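Local coordinates for cGAS/DncV-like nucleotidyltransferase in E. coli homolog (Rhodothermus marinus SG0.5JP17-172, PDB 6E0K), which makes the second messenger 3',3'-cyclic UMP-AMP from UTP and ATP, with magnesium, in a CBASS antiphage defence system, at residues A[18-23]-A[59-64]; A[29-34]-A[39-44]; A[83-88]-A[137-142]. All blocks are in the same frame, centred on the assembly; numbering follows the deposited sequence.

Contact 1. Residues A[18-23]-A[59-64]; sequences TTAKKT and SDVDVV
One methyl group, CG2 of Val61, does nearly all the touching between helix 18-32 and the start of strand 61-68. On one side it rests on Ala20, 3.8 Å from CB and just as near CA, so the small alanine lets the strand come close to the helix backbone: the CA atoms of Ala20 and Val61 are 6.0 Å apart. On the other side the same methyl meets Thr23, one helical turn further on, where Thr23 and Val61 approach tip to tip with their CG2 atoms 3.9 Å apart. Val61 is turned for this by its first torsion (chi1 -179°), which sets CG1 opposite the backbone N and swings CG2 over to the helix. Tyr49 of the helix 47-50 packs on both Ala20 and Val61, and Leu45 also touches Val61.

This is the nucleotidyltransferase core, in which a helix lies against the sheet that carries the metal-binding carboxylates. Asp60 and Asp62, the neighbours of Val61 in the sequence, both bind magnesium, and Asp62 also binds UTP. The CB of Asp60 points away from the helix and that of Val61 toward it, so the apolar contact and the metal-binding carboxylate of Asp60 lie on different sides of the chain.

No hydrogen bond crosses between 18-23 and 59-64; the polar bonds of Thr23 run back along the helix and out to a loop. The hydroxyl OG1 of Thr23 turns back to Thr19 O at 2.8 Å, tilted 32° from the carbonyl plane, while Thr23 N reaches the same oxygen from the opposite face at 2.9 Å. Thr23 OG1 is also hydrogen-bonded to Leu126 N, which ties this turn of the helix to the loop before strand 127-138, the strand that pairs with Val61 and Val63 through its backbone.

Contact 2. Residues A[29-34]-A[39-44]; sequences AALDRY and GKPEVY
Leu31, near the end of helix 18-32, drops its CD1 methyl onto Val43 of strand 42-45, joining the helix to the sheet strand that follows it in the nucleotidyltransferase fold; a short loop brings the chain from one to the other. The inner part of the contact is close and apolar. CD1 of Leu31 lies 3.6 Å from CG2 of Val43, the two side chains crossing at a slant, and 4.3 Å from CG of Pro41, so one branch of the leucine meets both residues. Val43 presents that methyl because CG1 takes the position opposite the backbone N (chi1 -174°), which leaves CG2 facing the helix. Val65 of strand 61-68 touches Leu31, Val63 of the same strand touches Val43, and Phe95 of helix 92-107 packs on Pro41, so this layer is buried.

The outer side is different in kind: two exposed residues, Asp32 and Lys40, meet there in a salt bridge whose ammonium also donates a hydrogen bond. Lys40 runs out fully extended from its backbone, with CG opposite the N (chi1 -177°), and spans the gap that the backbones keep; the nearest CA atoms, those of Leu31 and Pro41, are still 8.2 Å apart. The CB of Asp32 points away from the strand, yet its carboxylate bends back far enough to be reached. Lys40 NZ sits 2.6 Å from Asp32 OD1, coming in on the anti side of that oxygen and 35° out of the carboxylate plane.

Contact 3. Residues A[83-88]-A[137-142]; sequences FGFVKS and RKYPPN
The phenol oxygen of Tyr139 takes a nearly straight hydrogen bond from Arg137 NH1, at 3.0 Å with an N-H...O angle of 162°, and it also touches the edge of the Phe85 ring. The oxygen lies in the guanidinium plane, so it meets the flat group at its edge. Arg137 gets there with its chain extended from CG to NE, running alongside the tyrosine two residues on. Its NE is bonded to Gln135 OE1, so NE and NH1 each have a hydrogen-bond partner, and Phe71 adds a cation-pi contact.

Phe85 comes from the opposite direction to Tyr139. Tyr139 OH lies at the edge of the Phe85 ring, near its plane, 3.7 Å from Phe85 CZ, and the same CZ is 4.2 Å from Arg137 NH1; ring and guanidinium planes stand 80° apart. Phe71, on the short strand 71-73, meets Phe85 edge-to-face.

These residues join the end of strand 127-138, the long strand of the nucleotidyltransferase sheet, to the loop that follows helix 77-82. That helix finishes in a Schellman motif, with Gly84 at positive phi turning the chain, and the turn brings CB of Phe83 over the centre of the Phe85 ring, 3.5 Å above its plane.

Phe83 meets the tyrosine further back along its ring. Phe83 CE2 is 3.7 Å from Tyr139 CE2, and the two side chains slide past each other in opposite directions, with the ring planes at 36°. At the backbone of Tyr139 the amide N is bonded to Asn74 OD1, while Tyr149 and Leu75 pack on its side chain.

Overall arrangement
From the N terminus, helix 18-32 serves two contacts in turn. Its first part waits for strand 61-68 and closes contact 1 across 35 intervening residues; its end meets strand 42-45 almost at once, so contact 2 is nested inside the loop of contact 1. Strands 42-45 and 61-68 are antiparallel neighbours, and the two contacts touch there, with Val63 packed on Val43. Contact 3 opens only after contact 1 has closed. It ties the loop after helix 77-82 to the far end of strand 127-138, which runs parallel beside strand 61-68. Its centre lies about 34 Å from that of contact 1, yet one sheet links all three.

Contact 1. Residues A[18-23]-A[59-64]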
ATOM      1  N   THR A  18       6.838  -1.284 -16.800  1.00 13.08           N
ATOM      2  CA  THR A  18       7.912  -0.493 -17.401  1.00 12.58           C
ATOM      3  C   THR A  18       7.637   0.999 -17.287  1.00 14.86           C
ATOM      4  O   THR A  18       8.520   1.783 -16.923  1.00 15.24           O
ATOM      5  CB  THR A  18       8.087  -0.896 -18.868  1.00 17.11           C
ATOM      6  OG1 THR A  18       8.403  -2.294 -18.940  1.00 25.32           O
ATOM      7  CG2 THR A  18       9.197  -0.083 -19.530  1.00 24.18           C
ATOM      8  N   THR A  19       6.412   1.413 -17.595  1.00 12.60           N
ATOM      9  CA  THR A  19       6.098   2.833 -17.574  1.00 11.72           C
ATOM     10  C   THR A  19       6.067   3.371 -16.146  1.00 13.89           C
ATOM     11  O   THR A  19       6.488   4.513 -15.904  1.00 13.79           O
ATOM     12  CB  THR A  19       4.774   3.058 -18.317  1.00 15.22           C
ATOM     13  OG1 THR A  19       4.875   2.492 -19.634  1.00 15.60           O
ATOM     14  CG2 THR A  19       4.456   4.533 -18.450  1.00 16.81           C
ATOM     15  N   ALA A  20       5.623   2.555 -15.180  1.00 12.29           N
ATOM     16  CA  ALA A  20       5.659   2.974 -13.780  1.00 10.64           C
ATOM     17  C   ALA A  20       7.091   3.148 -13.292  1.00 13.19           C
ATOM     18  O   ALA A  20       7.403   4.119 -12.592  1.00 12.88           O
ATOM     19  CB  ALA A  20       4.912   1.954 -12.918  1.00 12.36           C
ATOM     20  N   LYS A  21       7.985   2.235 -13.675  1.00 13.05           N
ATOM     21  CA  LYS A  21       9.385   2.381 -13.291  1.00 12.89           C
ATOM     22  C   LYS A  21       9.995   3.650 -13.880  1.00 11.97           C
ATOM     23  O   LYS A  21      10.734   4.364 -13.194  1.00 13.51           O
ATOM     24  CB  LYS A  21      10.177   1.141 -13.709  1.00 16.74           C
ATOM     25  CG  LYS A  21       9.950  -0.039 -12.743  1.00 28.62           C
ATOM     26  CD  LYS A  21      10.627  -1.321 -13.213  1.00 35.60           C
ATOM     27  CE  LYS A  21      10.337  -2.466 -12.252  1.00 44.15           C
ATOM     28  NZ  LYS A  21      10.775  -3.785 -12.792  1.00 53.19           N
ATOM     29  N   LYS A  22       9.664   3.973 -15.127  1.00 12.12           N
ATOM     30  CA  LYS A  22      10.183   5.201 -15.723  1.00 11.39           C
ATOM     31  C   LYS A  22       9.597   6.433 -15.060  1.00 13.37           C
ATOM     32  O   LYS A  22      10.270   7.472 -14.995  1.00 12.18           O
ATOM     33  CB  LYS A  22       9.882   5.248 -17.220  1.00 13.82           C
ATOM     34  CG  LYS A  22      10.501   4.124 -18.020  1.00 22.76           C
ATOM     35  CD  LYS A  22      11.976   4.081 -17.834  1.00 30.22           C
ATOM     36  CE  LYS A  22      12.639   5.268 -18.485  1.00 33.01           C
ATOM     37  NZ  LYS A  22      14.054   4.940 -18.800  1.00 33.73           N
ATOM     38  N   THR A  23       8.354   6.345 -14.575  1.00 11.80           N
ATOM     39  CA  THR A  23       7.776   7.453 -13.816  1.00 10.94           C
ATOM     40  C   THR A  23       8.584   7.705 -12.554  1.00 14.71           C
ATOM     41  O   THR A  23       8.915   8.852 -12.218  1.00 11.67           O
ATOM     42  CB  THR A  23       6.313   7.145 -13.475  1.00 10.93           C
ATOM     43  OG1 THR A  23       5.589   6.897 -14.684  1.00 12.18           O
ATOM     44  CG2 THR A  23       5.654   8.314 -12.727  1.00 13.30           C
ATOM     45  N   SER A  59      -2.329   2.578 -14.150  1.00 16.02           N
ATOM     46  CA  SER A  59      -2.794   3.286 -12.970  1.00 17.69           C
ATOM     47  C   SER A  59      -1.733   4.278 -12.507  1.00 15.95           C
ATOM     48  O   SER A  59      -0.558   4.173 -12.865  1.00 16.29           O
ATOM     49  CB  SER A  59      -3.144   2.290 -11.867  1.00 24.10           C
ATOM     50  OG  SER A  59      -2.127   1.314 -11.740  1.00 28.48           O
ATOM     51  N   ASP A  60      -2.161   5.255 -11.706  1.00 16.55           N
ATOM     52  CA  ASP A  60      -1.234   6.261 -11.206  1.00 15.48           C
ATOM     53  C   ASP A  60      -0.152   5.603 -10.359  1.00 13.00           C
ATOM     54  O   ASP A  60      -0.363   4.574  -9.718  1.00 15.45           O
ATOM     55  CB  ASP A  60      -1.955   7.319 -10.362  1.00 18.41           C
ATOM     56  CG  ASP A  60      -2.939   8.175 -11.163  1.00 22.74           C
ATOM     57  OD1 ASP A  60      -3.039   8.052 -12.407  1.00 23.67           O
ATOM     58  OD2 ASP A  60      -3.622   8.998 -10.514  1.00 30.33           O
ATOM     59  N   VAL A  61       1.023   6.206 -10.353  1.00 12.56           N
ATOM     60  CA  VAL A  61       2.180   5.653  -9.658  1.00 11.30           C
ATOM     61  C   VAL A  61       2.297   6.300  -8.284  1.00 13.42           C
ATOM     62  O   VAL A  61       2.299   7.532  -8.168  1.00 15.59           O
ATOM     63  CB  VAL A  61       3.464   5.877 -10.473  1.00 12.01           C
ATOM     64  CG1 VAL A  61       4.659   5.278  -9.749  1.00 15.65           C
ATOM     65  CG2 VAL A  61       3.323   5.266 -11.866  1.00 13.82           C
ATOM     66  N   ASP A  62       2.435   5.474  -7.250  1.00 12.08           N
ATOM     67  CA  ASP A  62       2.572   5.963  -5.878  1.00 11.91           C
ATOM     68  C   ASP A  62       4.051   6.114  -5.533  1.00 13.58           C
ATOM     69  O   ASP A  62       4.763   5.118  -5.346  1.00 15.26           O
ATOM     70  CB  ASP A  62       1.879   5.018  -4.901  1.00 12.73           C
ATOM     71  CG  ASP A  62       0.395   4.893  -5.171  1.00 23.74           C
ATOM     72  OD1 ASP A  62      -0.283   5.933  -5.289  1.00 26.66           O
ATOM     73  OD2 ASP A  62      -0.089   3.748  -5.298  1.00 36.33           O
ATOM     74  N   VAL A  63       4.514   7.363  -5.439  1.00 11.19           N
ATOM     75  CA  VAL A  63       5.916   7.684  -5.219  1.00 10.88           C
ATOM     76  C   VAL A  63       6.068   8.278  -3.828  1.00 12.86           C
ATOM     77  O   VAL A  63       5.250   9.100  -3.408  1.00 15.97           O
ATOM     78  CB  VAL A  63       6.430   8.672  -6.285  1.00 14.29           C
ATOM     79  CG1 VAL A  63       7.912   8.993  -6.070  1.00 16.22           C
ATOM     80  CG2 VAL A  63       6.174   8.109  -7.690  1.00 13.67           C
ATOM     81  N   VAL A  64       7.119   7.872  -3.125  1.00 10.73           N
ATOM     82  CA  VAL A  64       7.454   8.419  -1.813  1.00 11.09           C
ATOM     83  C   VAL A  64       8.734   9.242  -1.939  1.00 11.90           C
ATOM     84  O   VAL A  64       9.750   8.747  -2.435  1.00 12.78           O
ATOM     85  CB  VAL A  64       7.641   7.301  -0.775  1.00 10.54           C
ATOM     86  CG1 VAL A  64       7.918   7.919   0.592  1.00 14.37           C
ATOM     87  CG2 VAL A  64       6.411   6.409  -0.702  1.00 14.13           C
TER

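Contact 2. Residues A[29-34]-A[39-44]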
ATOM      1  N   ALA A  29      14.924  11.928 -11.207  1.00 12.77           N
ATOM      2  CA  ALA A  29      15.767  12.814 -11.991  1.00 13.49           C
ATOM      3  C   ALA A  29      15.415  14.279 -11.752  1.00 13.07           C
ATOM      4  O   ALA A  29      16.300  15.141 -11.732  1.00 14.69           O
ATOM      5  CB  ALA A  29      15.636  12.454 -13.476  1.00 14.58           C
ATOM      6  N   ALA A  30      14.125  14.579 -11.571  1.00 14.57           N
ATOM      7  CA  ALA A  30      13.719  15.944 -11.251  1.00 15.81           C
ATOM      8  C   ALA A  30      14.358  16.404  -9.944  1.00 13.06           C
ATOM      9  O   ALA A  30      14.884  17.520  -9.844  1.00 17.58           O
ATOM     10  CB  ALA A  30      12.192  16.025 -11.168  1.00 16.25           C
ATOM     11  N   LEU A  31      14.338  15.545  -8.930  1.00 13.13           N
ATOM     12  CA  LEU A  31      14.885  15.950  -7.639  1.00 14.32           C
ATOM     13  C   LEU A  31      16.408  16.020  -7.663  1.00 16.26           C
ATOM     14  O   LEU A  31      17.001  16.812  -6.915  1.00 15.97           O
ATOM     15  CB  LEU A  31      14.393  15.004  -6.548  1.00 13.28           C
ATOM     16  CG  LEU A  31      12.867  14.925  -6.409  1.00 18.15           C
ATOM     17  CD1 LEU A  31      12.485  14.200  -5.143  1.00 21.81           C
ATOM     18  CD2 LEU A  31      12.226  16.293  -6.420  1.00 20.01           C
ATOM     19  N   ASP A  32      17.055  15.227  -8.524  1.00 14.47           N
ATOM     20  CA  ASP A  32      18.511  15.297  -8.647  1.00 14.38           C
ATOM     21  C   ASP A  32      18.973  16.660  -9.138  1.00 16.99           C
ATOM     22  O   ASP A  32      20.113  17.063  -8.869  1.00 20.55           O
ATOM     23  CB  ASP A  32      19.026  14.219  -9.606  1.00 16.06           C
ATOM     24  CG  ASP A  32      19.113  12.851  -8.967  1.00 19.00           C
ATOM     25  OD1 ASP A  32      19.248  12.771  -7.732  1.00 25.72           O
ATOM     26  OD2 ASP A  32      19.074  11.845  -9.705  1.00 28.73           O
ATOM     27  N   ARG A  33      18.125  17.380  -9.872  1.00 16.52           N
ATOM     28  CA  ARG A  33      18.525  18.674 -10.413  1.00 18.80           C
ATOM     29  C   ARG A  33      18.430  19.820  -9.410  1.00 21.65           C
ATOM     30  O   ARG A  33      18.967  20.900  -9.680  1.00 25.38           O
ATOM     31  CB  ARG A  33      17.690  18.974 -11.655  1.00 20.90           C
ATOM     32  CG  ARG A  33      18.115  18.085 -12.808  1.00 21.91           C
ATOM     33  CD  ARG A  33      17.092  17.922 -13.902  1.00 23.61           C
ATOM     34  NE  ARG A  33      17.740  17.318 -15.062  1.00 24.29           N
ATOM     35  CZ  ARG A  33      18.155  16.055 -15.116  1.00 27.62           C
ATOM     36  NH1 ARG A  33      17.983  15.238 -14.074  1.00 25.99           N
ATOM     37  NH2 ARG A  33      18.758  15.612 -16.214  1.00 29.99           N
ATOM     38  N   TYR A  34      17.807  19.606  -8.261  1.00 19.52           N
ATOM     39  CA  TYR A  34      17.580  20.647  -7.272  1.00 16.53           C
ATOM     40  C   TYR A  34      18.729  20.699  -6.270  1.00 20.28           C
ATOM     41  O   TYR A  34      19.393  19.692  -6.004  1.00 24.29           O
ATOM     42  CB  TYR A  34      16.258  20.366  -6.557  1.00 16.23           C
ATOM     43  CG  TYR A  34      15.699  21.500  -5.725  1.00 18.09           C
ATOM     44  CD1 TYR A  34      15.059  22.576  -6.328  1.00 20.22           C
ATOM     45  CD2 TYR A  34      15.763  21.468  -4.335  1.00 18.11           C
ATOM     46  CE1 TYR A  34      14.527  23.604  -5.572  1.00 22.16           C
ATOM     47  CE2 TYR A  34      15.237  22.496  -3.573  1.00 18.91           C
ATOM     48  CZ  TYR A  34      14.609  23.555  -4.196  1.00 18.05           C
ATOM     49  OH  TYR A  34      14.075  24.581  -3.455  1.00 24.35           O
ATOM     50  N   GLY A  39      19.754  18.240   3.104  1.00 20.94           N
ATOM     51  CA  GLY A  39      19.649  16.810   2.906  1.00 23.41           C
ATOM     52  C   GLY A  39      18.854  16.510   1.651  1.00 18.88           C
ATOM     53  O   GLY A  39      17.800  17.104   1.389  1.00 17.31           O
ATOM     54  N   LYS A  40      19.350  15.592   0.885  1.00 20.40           N
ATOM     55  CA  LYS A  40      18.678  15.174  -0.331  1.00 20.34           C
ATOM     56  C   LYS A  40      17.760  13.998  -0.026  1.00 17.13           C
ATOM     57  O   LYS A  40      18.211  13.012   0.568  1.00 18.92           O
ATOM     58  CB  LYS A  40      19.700  14.774  -1.371  1.00 24.50           C
ATOM     59  CG  LYS A  40      19.117  14.384  -2.681  1.00 26.36           C
ATOM     60  CD  LYS A  40      20.250  14.017  -3.599  1.00 36.39           C
ATOM     61  CE  LYS A  40      19.747  13.741  -4.971  1.00 31.08           C
ATOM     62  NZ  LYS A  40      20.908  13.603  -5.897  1.00 31.28           N
ATOM     63  N   PRO A  41      16.485  14.053  -0.390  1.00 15.80           N
ATOM     64  CA  PRO A  41      15.572  12.974  -0.016  1.00 14.71           C
ATOM     65  C   PRO A  41      15.765  11.745  -0.887  1.00 14.57           C
ATOM     66  O   PRO A  41      16.309  11.802  -1.994  1.00 17.45           O
ATOM     67  CB  PRO A  41      14.187  13.584  -0.242  1.00 16.73           C
ATOM     68  CG  PRO A  41      14.422  14.572  -1.359  1.00 18.79           C
ATOM     69  CD  PRO A  41      15.783  15.156  -1.071  1.00 18.85           C
ATOM     70  N   GLU A  42      15.315  10.614  -0.359  1.00 15.01           N
ATOM     71  CA  GLU A  42      15.246   9.425  -1.193  1.00 16.02           C
ATOM     72  C   GLU A  42      13.898   9.378  -1.894  1.00 16.61           C
ATOM     73  O   GLU A  42      12.914   9.986  -1.455  1.00 15.78           O
ATOM     74  CB  GLU A  42      15.479   8.151  -0.381  1.00 19.97           C
ATOM     75  CG  GLU A  42      14.399   7.843   0.625  1.00 23.94           C
ATOM     76  CD  GLU A  42      14.580   6.476   1.280  1.00 24.29           C
ATOM     77  OE1 GLU A  42      14.977   5.517   0.587  1.00 29.20           O
ATOM     78  OE2 GLU A  42      14.325   6.367   2.491  1.00 26.76           O
ATOM     79  N   VAL A  43      13.865   8.670  -3.020  1.00 14.77           N
ATOM     80  CA  VAL A  43      12.668   8.557  -3.833  1.00 13.01           C
ATOM     81  C   VAL A  43      12.451   7.077  -4.085  1.00 15.27           C
ATOM     82  O   VAL A  43      13.321   6.414  -4.666  1.00 16.69           O
ATOM     83  CB  VAL A  43      12.807   9.315  -5.166  1.00 15.50           C
ATOM     84  CG1 VAL A  43      11.486   9.296  -5.932  1.00 18.03           C
ATOM     85  CG2 VAL A  43      13.292  10.736  -4.919  1.00 20.98           C
ATOM     86  N   TYR A  44      11.312   6.553  -3.645  1.00 13.13           N
ATOM     87  CA  TYR A  44      11.021   5.146  -3.861  1.00 12.39           C
ATOM     88  C   TYR A  44       9.537   4.956  -4.131  1.00 14.59           C
ATOM     89  O   TYR A  44       8.720   5.852  -3.913  1.00 14.37           O
ATOM     90  CB  TYR A  44      11.498   4.284  -2.678  1.00 15.49           C
ATOM     91  CG  TYR A  44      10.904   4.579  -1.313  1.00 12.99           C
ATOM     92  CD1 TYR A  44      11.481   5.526  -0.471  1.00 14.39           C
ATOM     93  CD2 TYR A  44       9.792   3.872  -0.848  1.00 13.49           C
ATOM     94  CE1 TYR A  44      10.954   5.774   0.799  1.00 14.20           C
ATOM     95  CE2 TYR A  44       9.256   4.117   0.417  1.00 13.70           C
ATOM     96  CZ  TYR A  44       9.840   5.070   1.226  1.00 14.58           C
ATOM     97  OH  TYR A  44       9.319   5.307   2.480  1.00 14.45           O
TER

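Contact 3. Residues A[83-88]-A[137-142]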
ATOM      1  N   PHE A  83      20.052  10.500  24.078  1.00 13.19           N
ATOM      2  CA  PHE A  83      20.593  10.147  22.770  1.00 11.17           C
ATOM      3  C   PHE A  83      21.415  11.263  22.142  1.00 12.57           C
ATOM      4  O   PHE A  83      21.989  11.058  21.065  1.00 12.55           O
ATOM      5  CB  PHE A  83      19.455   9.768  21.811  1.00 10.20           C
ATOM      6  CG  PHE A  83      18.829   8.432  22.075  1.00 15.54           C
ATOM      7  CD1 PHE A  83      19.584   7.352  22.497  1.00 19.23           C
ATOM      8  CD2 PHE A  83      17.475   8.253  21.845  1.00 14.26           C
ATOM      9  CE1 PHE A  83      18.992   6.114  22.712  1.00 23.14           C
ATOM     10  CE2 PHE A  83      16.862   7.021  22.064  1.00 16.33           C
ATOM     11  CZ  PHE A  83      17.620   5.948  22.490  1.00 18.31           C
ATOM     12  N   GLY A  84      21.484  12.442  22.765  1.00 11.71           N
ATOM     13  CA  GLY A  84      22.241  13.529  22.169  1.00 12.40           C
ATOM     14  C   GLY A  84      21.574  14.189  20.978  1.00 11.01           C
ATOM     15  O   GLY A  84      22.256  14.802  20.160  1.00 12.60           O
ATOM     16  N   PHE A  85      20.248  14.123  20.890  1.00 11.39           N
ATOM     17  CA  PHE A  85      19.520  14.684  19.763  1.00 10.55           C
ATOM     18  C   PHE A  85      19.229  16.164  19.971  1.00 11.87           C
ATOM     19  O   PHE A  85      19.020  16.640  21.097  1.00 13.25           O
ATOM     20  CB  PHE A  85      18.194  13.935  19.546  1.00  9.46           C
ATOM     21  CG  PHE A  85      18.355  12.503  19.105  1.00 11.62           C
ATOM     22  CD1 PHE A  85      19.551  12.038  18.587  1.00 16.35           C
ATOM     23  CD2 PHE A  85      17.283  11.610  19.207  1.00 12.34           C
ATOM     24  CE1 PHE A  85      19.683  10.708  18.166  1.00 14.66           C
ATOM     25  CE2 PHE A  85      17.410  10.282  18.795  1.00 14.55           C
ATOM     26  CZ  PHE A  85      18.612   9.833  18.282  1.00 13.77           C
ATOM     27  N   VAL A  86      19.205  16.897  18.857  1.00 11.89           N
ATOM     28  CA  VAL A  86      18.841  18.308  18.844  1.00 12.01           C
ATOM     29  C   VAL A  86      17.711  18.502  17.845  1.00 11.91           C
ATOM     30  O   VAL A  86      17.433  17.645  17.007  1.00 15.43           O
ATOM     31  CB  VAL A  86      20.025  19.231  18.488  1.00 13.90           C
ATOM     32  CG1 VAL A  86      21.207  18.973  19.401  1.00 15.19           C
ATOM     33  CG2 VAL A  86      20.415  19.054  17.004  1.00 16.06           C
ATOM     34  N   LYS A  87      17.080  19.671  17.925  1.00 14.05           N
ATOM     35  CA  LYS A  87      15.977  20.006  17.038  1.00 13.69           C
ATOM     36  C   LYS A  87      16.485  20.330  15.635  1.00 15.11           C
ATOM     37  O   LYS A  87      17.432  21.104  15.474  1.00 20.70           O
ATOM     38  CB  LYS A  87      15.222  21.208  17.603  1.00 18.52           C
ATOM     39  CG  LYS A  87      14.049  21.674  16.775  1.00 29.39           C
ATOM     40  CD  LYS A  87      13.601  23.038  17.264  1.00 34.86           C
ATOM     41  CE  LYS A  87      12.915  23.813  16.158  1.00 42.42           C
ATOM     42  NZ  LYS A  87      12.481  25.147  16.635  1.00 46.78           N
ATOM     43  N   SER A  88      15.822  19.774  14.624  1.00 16.81           N
ATOM     44  CA  SER A  88      16.036  20.207  13.251  1.00 18.21           C
ATOM     45  C   SER A  88      15.384  21.559  13.042  1.00 19.35           C
ATOM     46  O   SER A  88      14.203  21.732  13.359  1.00 24.08           O
ATOM     47  CB  SER A  88      15.431  19.210  12.267  1.00 18.89           C
ATOM     48  OG  SER A  88      15.422  19.751  10.943  1.00 20.31           O
ATOM     49  N   ARG A 137      10.767   7.679  13.423  1.00 12.47           N
ATOM     50  CA  ARG A 137      11.337   6.616  14.241  1.00 12.54           C
ATOM     51  C   ARG A 137      10.413   6.351  15.419  1.00 12.57           C
ATOM     52  O   ARG A 137      10.200   7.233  16.260  1.00 12.75           O
ATOM     53  CB  ARG A 137      12.729   7.000  14.747  1.00 13.34           C
ATOM     54  CG  ARG A 137      13.755   7.174  13.633  1.00 16.20           C
ATOM     55  CD  ARG A 137      15.144   7.366  14.233  1.00 19.46           C
ATOM     56  NE  ARG A 137      16.143   7.673  13.213  1.00 20.10           N
ATOM     57  CZ  ARG A 137      17.432   7.861  13.473  1.00 23.57           C
ATOM     58  NH1 ARG A 137      17.885   7.773  14.718  1.00 19.86           N
ATOM     59  NH2 ARG A 137      18.271   8.142  12.479  1.00 29.84           N
ATOM     60  N   LYS A 138       9.899   5.125  15.498  1.00 12.90           N
ATOM     61  CA  LYS A 138       9.097   4.691  16.628  1.00 13.46           C
ATOM     62  C   LYS A 138      10.018   3.954  17.588  1.00 13.99           C
ATOM     63  O   LYS A 138      10.470   2.840  17.298  1.00 15.33           O
ATOM     64  CB  LYS A 138       7.941   3.806  16.168  1.00 14.42           C
ATOM     65  CG  LYS A 138       7.078   3.332  17.326  1.00 15.25           C
ATOM     66  CD  LYS A 138       5.797   2.669  16.832  1.00 20.25           C
ATOM     67  CE  LYS A 138       6.086   1.487  15.922  1.00 22.04           C
ATOM     68  NZ  LYS A 138       4.811   0.777  15.574  1.00 26.02           N
ATOM     69  N   TYR A 139      10.320   4.596  18.725  1.00 14.30           N
ATOM     70  CA  TYR A 139      11.215   4.068  19.734  1.00 14.88           C
ATOM     71  C   TYR A 139      10.431   3.400  20.850  1.00 18.19           C
ATOM     72  O   TYR A 139       9.301   3.798  21.152  1.00 20.67           O
ATOM     73  CB  TYR A 139      12.064   5.183  20.350  1.00 14.89           C
ATOM     74  CG  TYR A 139      13.236   5.652  19.515  1.00 14.42           C
ATOM     75  CD1 TYR A 139      13.088   6.672  18.578  1.00 13.78           C
ATOM     76  CD2 TYR A 139      14.505   5.121  19.717  1.00 14.71           C
ATOM     77  CE1 TYR A 139      14.175   7.125  17.841  1.00 14.42           C
ATOM     78  CE2 TYR A 139      15.592   5.557  18.970  1.00 15.68           C
ATOM     79  CZ  TYR A 139      15.419   6.570  18.050  1.00 15.61           C
ATOM     80  OH  TYR A 139      16.504   7.011  17.325  1.00 20.02           O
ATOM     81  N   PRO A 140      11.049   2.421  21.499  1.00 17.02           N
ATOM     82  CA  PRO A 140      10.435   1.782  22.661  1.00 20.86           C
ATOM     83  C   PRO A 140      10.532   2.659  23.896  1.00 18.24           C
ATOM     84  O   PRO A 140      11.334   3.605  23.942  1.00 22.24           O
ATOM     85  CB  PRO A 140      11.273   0.506  22.827  1.00 24.07           C
ATOM     86  CG  PRO A 140      12.600   0.882  22.301  1.00 21.96           C
ATOM     87  CD  PRO A 140      12.320   1.779  21.130  1.00 16.87           C
ATOM     88  N   PRO A 141       9.743   2.358  24.923  1.00 23.46           N
ATOM     89  CA  PRO A 141       9.782   3.143  26.166  1.00 22.46           C
ATOM     90  C   PRO A 141      11.095   3.004  26.924  1.00 24.66           C
ATOM     91  O   PRO A 141      11.863   2.055  26.743  1.00 24.00           O
ATOM     92  CB  PRO A 141       8.629   2.556  26.991  1.00 20.66           C
ATOM     93  CG  PRO A 141       7.695   1.975  25.970  1.00 20.77           C
ATOM     94  CD  PRO A 141       8.539   1.513  24.816  1.00 25.01           C
ATOM     95  N   ASN A 142      11.318   3.969  27.826  1.00 24.34           N
ATOM     96  CA  ASN A 142      12.435   3.963  28.770  1.00 26.41           C
ATOM     97  C   ASN A 142      13.781   4.110  28.068  1.00 26.94           C
ATOM     98  O   ASN A 142      13.847   4.612  26.944  1.00 27.30           O
ATOM     99  CB  ASN A 142      12.396   2.692  29.619  1.00 30.74           C
ATOM    100  CG  ASN A 142      11.120   2.585  30.428  1.00 36.50           C
ATOM    101  OD1 ASN A 142      10.802   3.475  31.218  1.00 35.51           O
ATOM    102  ND2 ASN A 142      10.369   1.509  30.219  1.00 34.21           N
TER